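Local coordinates for putative sugar ABC transporter, substrate-binding protein (Clostridium phytofermentans, PDB 4WZZ) that binds L-rhamnose in the cleft between its two lobes and probably delivers it to a sugar ABC transporter, at residues Val61-Ala64 with Tyr68-Lys71. Numbering follows the deposited sequence.
Sequences VKSA and YNQK. With RAM (alpha-L-rhamnopyranose), chain B.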
ATOM      1  N   VAL A  61      10.162   2.302   5.537  1.00 13.25           N
ATOM      2  CA  VAL A  61       8.815   2.505   5.031  1.00 12.56           C
ATOM      3  C   VAL A  61       8.812   3.706   4.073  1.00 12.45           C
ATOM      4  O   VAL A  61       9.839   4.315   3.855  1.00 12.94           O
ATOM      5  CB  VAL A  61       7.805   2.705   6.184  1.00 12.15           C
ATOM      6  CG1 VAL A  61       7.756   1.481   7.058  1.00 13.18           C
ATOM      7  CG2 VAL A  61       8.161   3.915   7.018  1.00 14.02           C
ATOM      8  N   LYS A  62       7.664   4.045   3.494  1.00 13.54           N
ATOM      9  CA  LYS A  62       7.626   5.161   2.556  1.00 11.89           C
ATOM     10  C   LYS A  62       7.937   6.486   3.253  1.00 12.00           C
ATOM     11  O   LYS A  62       8.661   7.321   2.736  1.00 13.67           O
ATOM     12  CB  LYS A  62       6.241   5.296   1.931  1.00 11.32           C
ATOM     13  CG  LYS A  62       5.882   4.376   0.804  1.00 11.37           C
ATOM     14  CD  LYS A  62       4.603   4.937   0.120  1.00 12.08           C
ATOM     15  CE  LYS A  62       4.195   4.127  -1.061  1.00 11.59           C
ATOM     16  NZ  LYS A  62       2.927   4.652  -1.633  1.00 10.73           N
ATOM     17  N   SER A  63       7.345   6.707   4.421  1.00 11.73           N
ATOM     18  CA  SER A  63       7.422   8.018   5.042  1.00 11.89           C
ATOM     19  C   SER A  63       6.935   8.065   6.477  1.00 11.83           C
ATOM     20  O   SER A  63       6.156   7.218   6.918  1.00 14.54           O
ATOM     21  CB  SER A  63       6.619   9.040   4.232  1.00 13.77           C
ATOM     22  OG  SER A  63       5.232   8.689   4.191  1.00 14.48           O
ATOM     23  N   ALA A  64       7.400   9.092   7.176  1.00 12.28           N
ATOM     24  CA  ALA A  64       6.902   9.450   8.509  1.00 12.40           C
ATOM     25  C   ALA A  64       5.481   9.999   8.429  1.00 11.90           C
ATOM     26  O   ALA A  64       5.041  10.439   7.378  1.00 16.33           O
ATOM     27  CB  ALA A  64       7.802  10.499   9.122  1.00 15.99           C
ATOM     28  N   TYR A  68      -0.481   3.993   8.653  1.00 10.17           N
ATOM     29  CA  TYR A  68      -0.411   2.744   7.909  1.00 10.16           C
ATOM     30  C   TYR A  68       1.027   2.224   7.938  1.00 10.46           C
ATOM     31  O   TYR A  68       1.274   1.040   8.172  1.00 10.77           O
ATOM     32  CB  TYR A  68      -0.889   2.959   6.477  1.00 10.82           C
ATOM     33  CG  TYR A  68      -0.611   1.806   5.560  1.00 10.29           C
ATOM     34  CD1 TYR A  68       0.643   1.641   4.988  1.00 10.09           C
ATOM     35  CD2 TYR A  68      -1.596   0.871   5.254  1.00 11.28           C
ATOM     36  CE1 TYR A  68       0.914   0.577   4.136  1.00 10.35           C
ATOM     37  CE2 TYR A  68      -1.320  -0.206   4.415  1.00 11.94           C
ATOM     38  CZ  TYR A  68      -0.069  -0.341   3.861  1.00 10.45           C
ATOM     39  OH  TYR A  68       0.198  -1.408   3.022  1.00 10.85           O
ATOM     40  N   ASN A  69       1.979   3.121   7.738  1.00 10.47           N
ATOM     41  CA  ASN A  69       3.385   2.718   7.714  1.00 12.33           C
ATOM     42  C   ASN A  69       3.866   2.254   9.086  1.00 11.43           C
ATOM     43  O   ASN A  69       4.715   1.368   9.199  1.00 12.52           O
ATOM     44  CB  ASN A  69       4.277   3.866   7.241  1.00 10.90           C
ATOM     45  CG  ASN A  69       4.064   4.219   5.775  1.00 10.61           C
ATOM     46  OD1 ASN A  69       3.542   3.423   5.005  1.00 11.34           O
ATOM     47  ND2 ASN A  69       4.465   5.414   5.389  1.00 11.20           N
ATOM     48  N   GLN A  70       3.346   2.874  10.135  1.00 11.41           N
ATOM     49  CA  GLN A  70       3.705   2.451  11.486  1.00 11.99           C
ATOM     50  C   GLN A  70       3.183   1.052  11.815  1.00 12.39           C
ATOM     51  O   GLN A  70       3.841   0.284  12.537  1.00 15.30           O
ATOM     52  CB  GLN A  70       3.205   3.494  12.485  1.00 12.17           C
ATOM     53  CG  GLN A  70       3.963   4.773  12.299  1.00 12.86           C
ATOM     54  CD  GLN A  70       3.313   5.978  12.979  1.00 21.94           C
ATOM     55  OE1 GLN A  70       2.943   5.916  14.147  1.00 30.05           O
ATOM     56  NE2 GLN A  70       3.189   7.081  12.245  1.00 30.07           N
ATOM     57  N   LYS A  71       2.002   0.714  11.307  1.00 11.83           N
ATOM     58  CA  LYS A  71       1.439  -0.610  11.563  1.00 13.16           C
ATOM     59  C   LYS A  71       2.225  -1.660  10.786  1.00 13.29           C
ATOM     60  O   LYS A  71       2.454  -2.763  11.278  1.00 13.22           O
ATOM     61  CB  LYS A  71      -0.053  -0.648  11.216  1.00 12.53           C
ATOM     62  CG  LYS A  71      -0.877   0.196  12.226  1.00 16.37           C
ATOM     63  CD  LYS A  71      -2.276   0.443  11.790  1.00 21.51           C
ATOM     64  CE  LYS A  71      -2.939   1.586  12.603  1.00 26.73           C
ATOM     65  NZ  LYS A  71      -2.795   1.409  14.080  1.00 27.46           N
TER
HETATM   66  C1  RAM B 401      -0.625   4.746   2.111  1.00  9.99           C
HETATM   67  C2  RAM B 401       0.715   4.371   1.489  1.00  9.31           C
HETATM   68  C3  RAM B 401       0.851   2.866   1.259  1.00  9.34           C
HETATM   69  C4  RAM B 401      -0.389   2.300   0.575  1.00  8.93           C
HETATM   70  C5  RAM B 401      -1.652   2.726   1.322  1.00  6.38           C
HETATM   71  C6  RAM B 401      -2.912   2.265   0.608  1.00  7.27           C
HETATM   72  O1  RAM B 401      -0.641   4.321   3.429  1.00 14.55           O
HETATM   73  O2  RAM B 401       0.787   5.076   0.289  1.00  9.58           O
HETATM   74  O3  RAM B 401       2.039   2.667   0.497  1.00  9.79           O
HETATM   75  O4  RAM B 401      -0.302   0.888   0.522  1.00  8.74           O
HETATM   76  O5  RAM B 401      -1.712   4.121   1.449  1.00  8.18           O
HETATM   77  O   HOH W   1       5.169   1.801   3.480  1.00 12.57           O
HETATM   78  O   HOH W   2       3.434   6.983   3.061  1.00  9.91           O
HETATM   79  O   HOH W   3       5.107   6.564   9.461  1.00 24.31           O
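Asn69 carries this contact: its side-chain amide reaches from the first turn of helix 67-82 back to the loop that leads into it. Asn69 ND2 donates to the backbone O of Ser63 at 2.9 Å, a nearly straight bond (162°) that arrives on a lone pair in the carbonyl plane and lies close to the amide's own plane. With CG anti to its carbonyl carbon (chi1 -68°), Asn69 turns the amide toward the loop. Asn69 ND2 also gives a hydrogen to a water, 3.0 Å away, that is bonded in turn to Ser63 OG. On the other branch, a second water probably donates to Asn69 OD1 at 2.8 Å. The two ND2 bonds should fix the amide's rotation, and the water at OD1 is consistent with it.

Van der Waals contact comes mainly from Val61, whose CB and CG2 each lie 3.9 Å from Asn69 CB; CG1 rests against the backbone O of Asn69.

The sugar is met from two directions. Lys62 runs out extended beyond CG and away from the helix, and its NZ donates to rhamnose O2 at 2.9 Å and more weakly to O3; Asn192 OD1 takes a further bond from NZ. Tyr68, with CG anti to its backbone N (chi1 169°), lays one ring face against the pyranose, C5 standing 4.1 Å above the ring plane, over its centre. Its OH is hydrogen-bonded to Asp143 and Trp297, which helps hold the ring in place against the sugar.

The loop 61-64 follows strand 56-60 of the larger sheet and leads into helix 67-82, so the contact spans a beta-to-alpha connection of the periplasmic-binding-protein fold, beside the rhamnose pocket. Val61 pairs through its backbone with Gln90 at the end of neighbouring strand 86-90, and helix 299-315 packs against Tyr68.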